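Side-chain contacts in arginyl-trna synthetase (Thermus thermophilus, PDB 1IQ0), which probably attaches L-arginine to its cognate tRNA(Arg), using ATP and releasing AMP and diphosphate, as a monomeric aminoacyl-tRNA synthetase: residues L253-L256 with E257-P260; V275-A278 with S279-I282; K304-A307 with F308-K312. One frame throughout, in Å; residues are numbered along the deposited sequence.

Contact 1: L253-L256 with E257-P260; sequences LALL and EQSP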
loop_
_atom_site.group_PDB
_atom_site.type_symbol
_atom_site.label_atom_id
_atom_site.label_comp_id
_atom_site.label_asym_id
_atom_site.label_seq_id
_atom_site.Cartn_x
_atom_site.Cartn_y
_atom_site.Cartn_z
ATOM N N LEU A 253 29.587 8.785 -3.469
ATOM C CA LEU A 253 30.832 8.558 -2.745
ATOM C C LEU A 253 31.612 9.866 -2.571
ATOM O O LEU A 253 32.108 10.161 -1.482
ATOM C CB LEU A 253 31.682 7.526 -3.493
ATOM C CG LEU A 253 31.800 6.095 -2.942
ATOM C CD1 LEU A 253 30.643 5.753 -2.048
ATOM C CD2 LEU A 253 31.900 5.120 -4.107
ATOM N N ALA A 254 31.703 10.655 -3.636
ATOM C CA ALA A 254 32.427 11.922 -3.576
ATOM C C ALA A 254 31.742 12.889 -2.622
ATOM O O ALA A 254 32.402 13.622 -1.895
ATOM C CB ALA A 254 32.529 12.546 -4.969
ATOM N N LEU A 255 30.415 12.892 -2.621
ATOM C CA LEU A 255 29.679 13.785 -1.736
ATOM C C LEU A 255 29.875 13.356 -0.278
ATOM O O LEU A 255 30.106 14.192 0.595
ATOM C CB LEU A 255 28.194 13.783 -2.110
ATOM C CG LEU A 255 27.240 14.624 -1.257
ATOM C CD1 LEU A 255 27.699 16.078 -1.213
ATOM C CD2 LEU A 255 25.836 14.520 -1.840
ATOM N N LEU A 256 29.823 12.054 -0.017
ATOM C CA LEU A 256 29.999 11.544 1.344
ATOM C C LEU A 256 31.408 11.753 1.916
ATOM O O LEU A 256 31.560 12.065 3.104
ATOM C CB LEU A 256 29.640 10.057 1.392
ATOM C CG LEU A 256 28.149 9.767 1.226
ATOM C CD1 LEU A 256 27.899 8.272 1.064
ATOM C CD2 LEU A 256 27.423 10.313 2.445
ATOM N N GLU A 257 32.435 11.589 1.085
ATOM C CA GLU A 257 33.808 11.767 1.557
ATOM C C GLU A 257 34.096 13.196 2.009
ATOM O O GLU A 257 35.153 13.467 2.572
ATOM C CB GLU A 257 34.815 11.349 0.480
ATOM C CG GLU A 257 34.725 9.882 0.100
ATOM C CD GLU A 257 35.837 9.444 -0.838
ATOM O OE1 GLU A 257 37.002 9.381 -0.387
ATOM O OE2 GLU A 257 35.548 9.165 -2.025
ATOM N N GLN A 258 33.163 14.107 1.751
ATOM C CA GLN A 258 33.318 15.497 2.172
ATOM C C GLN A 258 33.065 15.584 3.671
ATOM O O GLN A 258 33.473 16.542 4.329
ATOM C CB GLN A 258 32.313 16.399 1.457
ATOM C CG GLN A 258 32.692 16.783 0.043
ATOM C CD GLN A 258 31.576 17.528 -0.666
ATOM O OE1 GLN A 258 30.929 18.413 -0.088
ATOM N NE2 GLN A 258 31.348 17.183 -1.924
ATOM N N SER A 259 32.373 14.581 4.199
ATOM C CA SER A 259 32.049 14.532 5.617
ATOM C C SER A 259 33.219 14.059 6.461
ATOM O O SER A 259 33.944 13.142 6.080
ATOM C CB SER A 259 30.862 13.598 5.859
ATOM O OG SER A 259 30.667 13.387 7.246
ATOM N N PRO A 260 33.419 14.687 7.626
ATOM C CA PRO A 260 34.520 14.290 8.505
ATOM C C PRO A 260 34.273 12.892 9.078
ATOM O O PRO A 260 35.200 12.230 9.544
ATOM C CB PRO A 260 34.510 15.379 9.575
ATOM C CG PRO A 260 33.056 15.756 9.653
ATOM C CD PRO A 260 32.673 15.823 8.195
#
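Glu257 N donates a hydrogen bond at 3.0 Å to the carbonyl oxygen O of Leu253, which lies near the end of helix 248-256, and the Glu257 side chain folds back past the same oxygen. With CG opposite the carbonyl carbon (chi1 -62°), its CG comes within 3.1 Å of Leu253 O, while OE2 of Glu257 stays 3.6 Å from Leu253 O. Glu257 OE1 forms a salt bridge with Arg264, which is likely to limit the turning of the carboxylate. Gln258 CB touches Leu255 O at 3.2 Å, and the extended Gln258 side chain crosses that of Leu255, bringing Gln258 NE2 within 3.9 Å of the methyl CD1 of Leu255. This meeting is van der Waals contact between an amide and a methyl. In the backbone, Gln258 N donates a hydrogen bond to Leu255 O at 3.3 Å. The Leu256 side chain packs on Val262, and its carbonyl is used locally: Ser259 N donates to Leu256 O at 2.9 Å, while Ser259 OG accepts from His261 N. The bonds thus shift from the i to i+4 spacing of a helix to i to i+3, and the chain leaves through a type I beta turn, Leu256 to Ser259, that leads from the helix toward strand 262-263.

Contact 2: V275-A278 with S279-I282; sequences VMDA and SPVI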
loop_
_atom_site.group_PDB
_atom_site.type_symbol
_atom_site.label_atom_id
_atom_site.label_comp_id
_atom_site.label_asym_id
_atom_site.label_seq_id
_atom_site.Cartn_x
_atom_site.Cartn_y
_atom_site.Cartn_z
ATOM N N VAL A 275 34.800 4.008 5.124
ATOM C CA VAL A 275 33.705 3.778 6.044
ATOM C C VAL A 275 32.968 5.051 6.436
ATOM O O VAL A 275 33.513 6.156 6.365
ATOM C CB VAL A 275 34.231 3.073 7.315
ATOM C CG1 VAL A 275 35.241 3.959 8.017
ATOM C CG2 VAL A 275 33.087 2.732 8.236
ATOM N N MET A 276 31.716 4.877 6.843
ATOM C CA MET A 276 30.868 5.978 7.278
ATOM C C MET A 276 30.561 5.778 8.762
ATOM O O MET A 276 30.003 4.749 9.154
ATOM C CB MET A 276 29.550 5.986 6.498
ATOM C CG MET A 276 28.638 7.153 6.849
ATOM S SD MET A 276 26.994 7.021 6.124
ATOM C CE MET A 276 27.359 7.367 4.416
ATOM N N ASP A 277 30.934 6.752 9.585
ATOM C CA ASP A 277 30.674 6.673 11.022
ATOM C C ASP A 277 29.295 7.262 11.278
ATOM O O ASP A 277 29.110 8.480 11.226
ATOM C CB ASP A 277 31.739 7.461 11.796
ATOM C CG ASP A 277 31.508 7.448 13.306
ATOM O OD1 ASP A 277 32.201 8.207 14.013
ATOM O OD2 ASP A 277 30.640 6.685 13.783
ATOM N N ALA A 278 28.326 6.394 11.548
ATOM C CA ALA A 278 26.954 6.826 11.795
ATOM C C ALA A 278 26.659 7.200 13.252
ATOM O O ALA A 278 25.540 7.611 13.565
ATOM C CB ALA A 278 25.983 5.727 11.346
ATOM N N SER A 279 27.643 7.070 14.139
ATOM C CA SER A 279 27.410 7.379 15.553
ATOM C C SER A 279 26.960 8.807 15.865
ATOM O O SER A 279 26.146 9.019 16.762
ATOM C CB SER A 279 28.649 7.034 16.396
ATOM O OG SER A 279 29.752 7.871 16.094
ATOM N N PRO A 280 27.472 9.808 15.130
ATOM C CA PRO A 280 27.055 11.186 15.412
ATOM C C PRO A 280 25.597 11.513 15.093
ATOM O O PRO A 280 25.103 12.579 15.460
ATOM C CB PRO A 280 28.035 12.019 14.584
ATOM C CG PRO A 280 28.355 11.125 13.440
ATOM C CD PRO A 280 28.518 9.778 14.094
ATOM N N VAL A 281 24.906 10.605 14.414
ATOM C CA VAL A 281 23.505 10.833 14.073
ATOM C C VAL A 281 22.628 9.712 14.605
ATOM O O VAL A 281 21.423 9.884 14.771
ATOM C CB VAL A 281 23.293 10.941 12.542
ATOM C CG1 VAL A 281 24.060 12.129 11.994
ATOM C CG2 VAL A 281 23.732 9.659 11.860
ATOM N N ILE A 282 23.240 8.565 14.873
ATOM C CA ILE A 282 22.522 7.406 15.392
ATOM C C ILE A 282 23.187 6.905 16.673
ATOM O O ILE A 282 24.184 6.179 16.629
ATOM C CB ILE A 282 22.492 6.260 14.355
ATOM C CG1 ILE A 282 21.683 6.696 13.131
ATOM C CG2 ILE A 282 21.894 5.004 14.975
ATOM C CD1 ILE A 282 21.602 5.651 12.043
#
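An Asx turn at the end of strand 274-277 joins Asp277 to Ser279, where the chain leaves the middle strand of a small three-stranded antiparallel sheet. Asp277 OD2 takes two hydrogen bonds from the same residue, both from one face of the carboxylate. Ser279 OG donates to OD2 at 2.7 Å on the syn side, 27° out of the plane, and Ser279 N comes to OD2 from farther above it at 3.0 Å. The hydroxyl reaches the carboxylate because OG stands between the backbone N and the carbonyl carbon (chi1 67°). An alanine in place of Asp277 has no carboxylate to accept from Ser279 N and OG, and the hydroxyl would probably be set free to turn. Pro280 CD lies 3.2 Å from Asp277 O, and its ring crosses the Asp277 side chain at a slant. Ala278 O then accepts from both Val281 N at 3.2 Å, with Ser279 and Pro280 in type I-like angles between them, and Ile282 N at 2.8 Å, which closes an alpha turn. Val281 CG2 lies against Ala278 O at 3.2 Å. Between Ala278 CB and Ile282 CD1 the apolar contact is loose, 4.4 Å, and Ile282 is poorly ordered. Backbone bonds of Asp277 with His261 and of Ala278 with Pro288 tie the start of the turn to both neighbouring chain segments, while Ala278 and Val281 rest on Ala366 of helix 361-370.

Contact 3: K304-A307 with F308-K312; sequences KDIA and FQFWK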
loop_
_atom_site.group_PDB
_atom_site.type_symbol
_atom_site.label_atom_id
_atom_site.label_comp_id
_atom_site.label_asym_id
_atom_site.label_seq_id
_atom_site.Cartn_x
_atom_site.Cartn_y
_atom_site.Cartn_z
ATOM N N LYS A 304 25.627 1.720 -2.676
ATOM C CA LYS A 304 24.726 1.799 -3.822
ATOM C C LYS A 304 23.310 2.201 -3.409
ATOM O O LYS A 304 22.641 2.934 -4.142
ATOM C CB LYS A 304 24.703 0.470 -4.592
ATOM C CG LYS A 304 26.041 0.130 -5.255
ATOM C CD LYS A 304 25.910 -0.950 -6.332
ATOM C CE LYS A 304 25.002 -0.499 -7.477
ATOM N NZ LYS A 304 25.438 0.786 -8.130
ATOM N N ASP A 305 22.848 1.730 -2.247
ATOM C CA ASP A 305 21.510 2.101 -1.778
ATOM C C ASP A 305 21.488 3.595 -1.478
ATOM O O ASP A 305 20.511 4.285 -1.771
ATOM C CB ASP A 305 21.116 1.323 -0.516
ATOM C CG ASP A 305 20.819 -0.145 -0.798
ATOM O OD1 ASP A 305 20.432 -0.467 -1.942
ATOM O OD2 ASP A 305 20.958 -0.974 0.126
ATOM N N ILE A 306 22.574 4.095 -0.894
ATOM C CA ILE A 306 22.670 5.516 -0.584
ATOM C C ILE A 306 22.628 6.363 -1.861
ATOM O O ILE A 306 21.887 7.343 -1.935
ATOM C CB ILE A 306 23.966 5.827 0.204
ATOM C CG1 ILE A 306 23.871 5.214 1.601
ATOM C CG2 ILE A 306 24.172 7.345 0.320
ATOM C CD1 ILE A 306 25.196 5.210 2.359
ATOM N N ALA A 307 23.414 5.974 -2.862
ATOM C CA ALA A 307 23.466 6.690 -4.136
ATOM C C ALA A 307 22.071 6.840 -4.746
ATOM O O ALA A 307 21.656 7.938 -5.116
ATOM C CB ALA A 307 24.380 5.945 -5.123
ATOM N N PHE A 308 21.360 5.720 -4.844
ATOM C CA PHE A 308 20.016 5.679 -5.405
ATOM C C PHE A 308 19.050 6.541 -4.582
ATOM O O PHE A 308 18.236 7.273 -5.138
ATOM C CB PHE A 308 19.542 4.218 -5.462
ATOM C CG PHE A 308 18.292 4.003 -6.280
ATOM C CD1 PHE A 308 18.039 4.770 -7.412
ATOM C CD2 PHE A 308 17.402 2.979 -5.952
ATOM C CE1 PHE A 308 16.915 4.516 -8.208
ATOM C CE2 PHE A 308 16.282 2.720 -6.740
ATOM C CZ PHE A 308 16.039 3.488 -7.869
ATOM N N GLN A 309 19.139 6.450 -3.259
ATOM C CA GLN A 309 18.288 7.255 -2.383
ATOM C C GLN A 309 18.541 8.740 -2.657
ATOM O O GLN A 309 17.610 9.538 -2.678
ATOM C CB GLN A 309 18.604 6.962 -0.915
ATOM C CG GLN A 309 17.743 7.723 0.091
ATOM C CD GLN A 309 16.288 7.277 0.072
ATOM O OE1 GLN A 309 15.996 6.090 -0.071
ATOM N NE2 GLN A 309 15.370 8.227 0.232
ATOM N N PHE A 310 19.805 9.103 -2.852
ATOM C CA PHE A 310 20.167 10.489 -3.127
ATOM C C PHE A 310 19.504 11.002 -4.405
ATOM O O PHE A 310 19.042 12.143 -4.456
ATOM C CB PHE A 310 21.693 10.632 -3.234
ATOM C CG PHE A 310 22.397 10.756 -1.901
ATOM C CD1 PHE A 310 23.760 11.047 -1.848
ATOM C CD2 PHE A 310 21.704 10.595 -0.703
ATOM C CE1 PHE A 310 24.425 11.176 -0.629
ATOM C CE2 PHE A 310 22.364 10.723 0.526
ATOM C CZ PHE A 310 23.729 11.015 0.562
ATOM N N TRP A 311 19.455 10.157 -5.431
ATOM C CA TRP A 311 18.839 10.537 -6.696
ATOM C C TRP A 311 17.337 10.706 -6.511
ATOM O O TRP A 311 16.748 11.655 -7.013
ATOM C CB TRP A 311 19.100 9.475 -7.765
ATOM C CG TRP A 311 18.296 9.703 -9.021
ATOM C CD1 TRP A 311 18.579 10.573 -10.041
ATOM C CD2 TRP A 311 17.038 9.096 -9.353
ATOM N NE1 TRP A 311 17.570 10.544 -10.986
ATOM C CE2 TRP A 311 16.615 9.647 -10.585
ATOM C CE3 TRP A 311 16.226 8.143 -8.723
ATOM C CZ2 TRP A 311 15.416 9.276 -11.200
ATOM C CZ3 TRP A 311 15.031 7.772 -9.334
ATOM C CH2 TRP A 311 14.637 8.337 -10.558
ATOM N N LYS A 312 16.721 9.777 -5.787
ATOM C CA LYS A 312 15.281 9.829 -5.540
ATOM C C LYS A 312 14.861 11.156 -4.923
ATOM O O LYS A 312 13.805 11.695 -5.259
ATOM C CB LYS A 312 14.854 8.694 -4.602
ATOM C CG LYS A 312 14.896 7.295 -5.212
ATOM C CD LYS A 312 14.346 6.267 -4.222
ATOM C CE LYS A 312 14.226 4.875 -4.836
ATOM N NZ LYS A 312 13.763 3.903 -3.793
#
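Phe310 leans back along helix 301-312 onto Ile306, one turn earlier. Its CB starts among backbone oxygens, 3.3 Å from Ala307 O and slightly farther from Ile306 O. CG stands opposite the carbonyl carbon (chi1 -82°), which carries the ring back beside Ile306; CG and CD2 of Phe310 each lie 3.5 Å from Ile306 O, with CD1 more distant. The far half of the ring meets a methyl instead: Ile306 CG2 is 3.8 Å from Phe310 CE2 and 3.7 Å from CZ at the tip, with CE1 slightly farther. This is a CH-pi contact over the face, with CG2 3.8 Å from the ring centroid and only 16° off its normal. The two side chains lie alongside each other and point the same way; Ile306 packs on Ala367, Phe310 on Leu255 and Leu368. Underneath, Phe310 N donates to Ile306 O at 2.9 Å, one of four successive i to i+4 bonds. On another side of the helix the Lys312 methylene CE lies 3.5 Å above a face of the Phe308 ring, offset toward the rim, with NZ paired to Glu108. Gln309 NE2 bonds Thr349 OG1. The carbonyls of 304-307 are satisfied by i to i+4 bonds, which is consistent with Ile306 and Phe310 presenting apolar groups to the adjoining helices.

The three contacts run from surface to core: contact 2 is a surface turn, contact 1 is partly buried, and contact 3 is buried between helices. Their chemistry follows this order. A carboxylate organises contact 2, backbone bonds with a flanking charge mark contact 1, and a methyl over an aromatic face dominates contact 3. Leu256, Met276 and Ile306 touch one another, Met276 coming from the strand that leads into the turn of contact 2. Leu256 CD1 lies 3.5 Å from Met276 CE and 3.9 Å from Ile306 CG2, and that Met276 CE also meets Ile306 CD1. Contacts 2 and 3 both lean on helix 361-370.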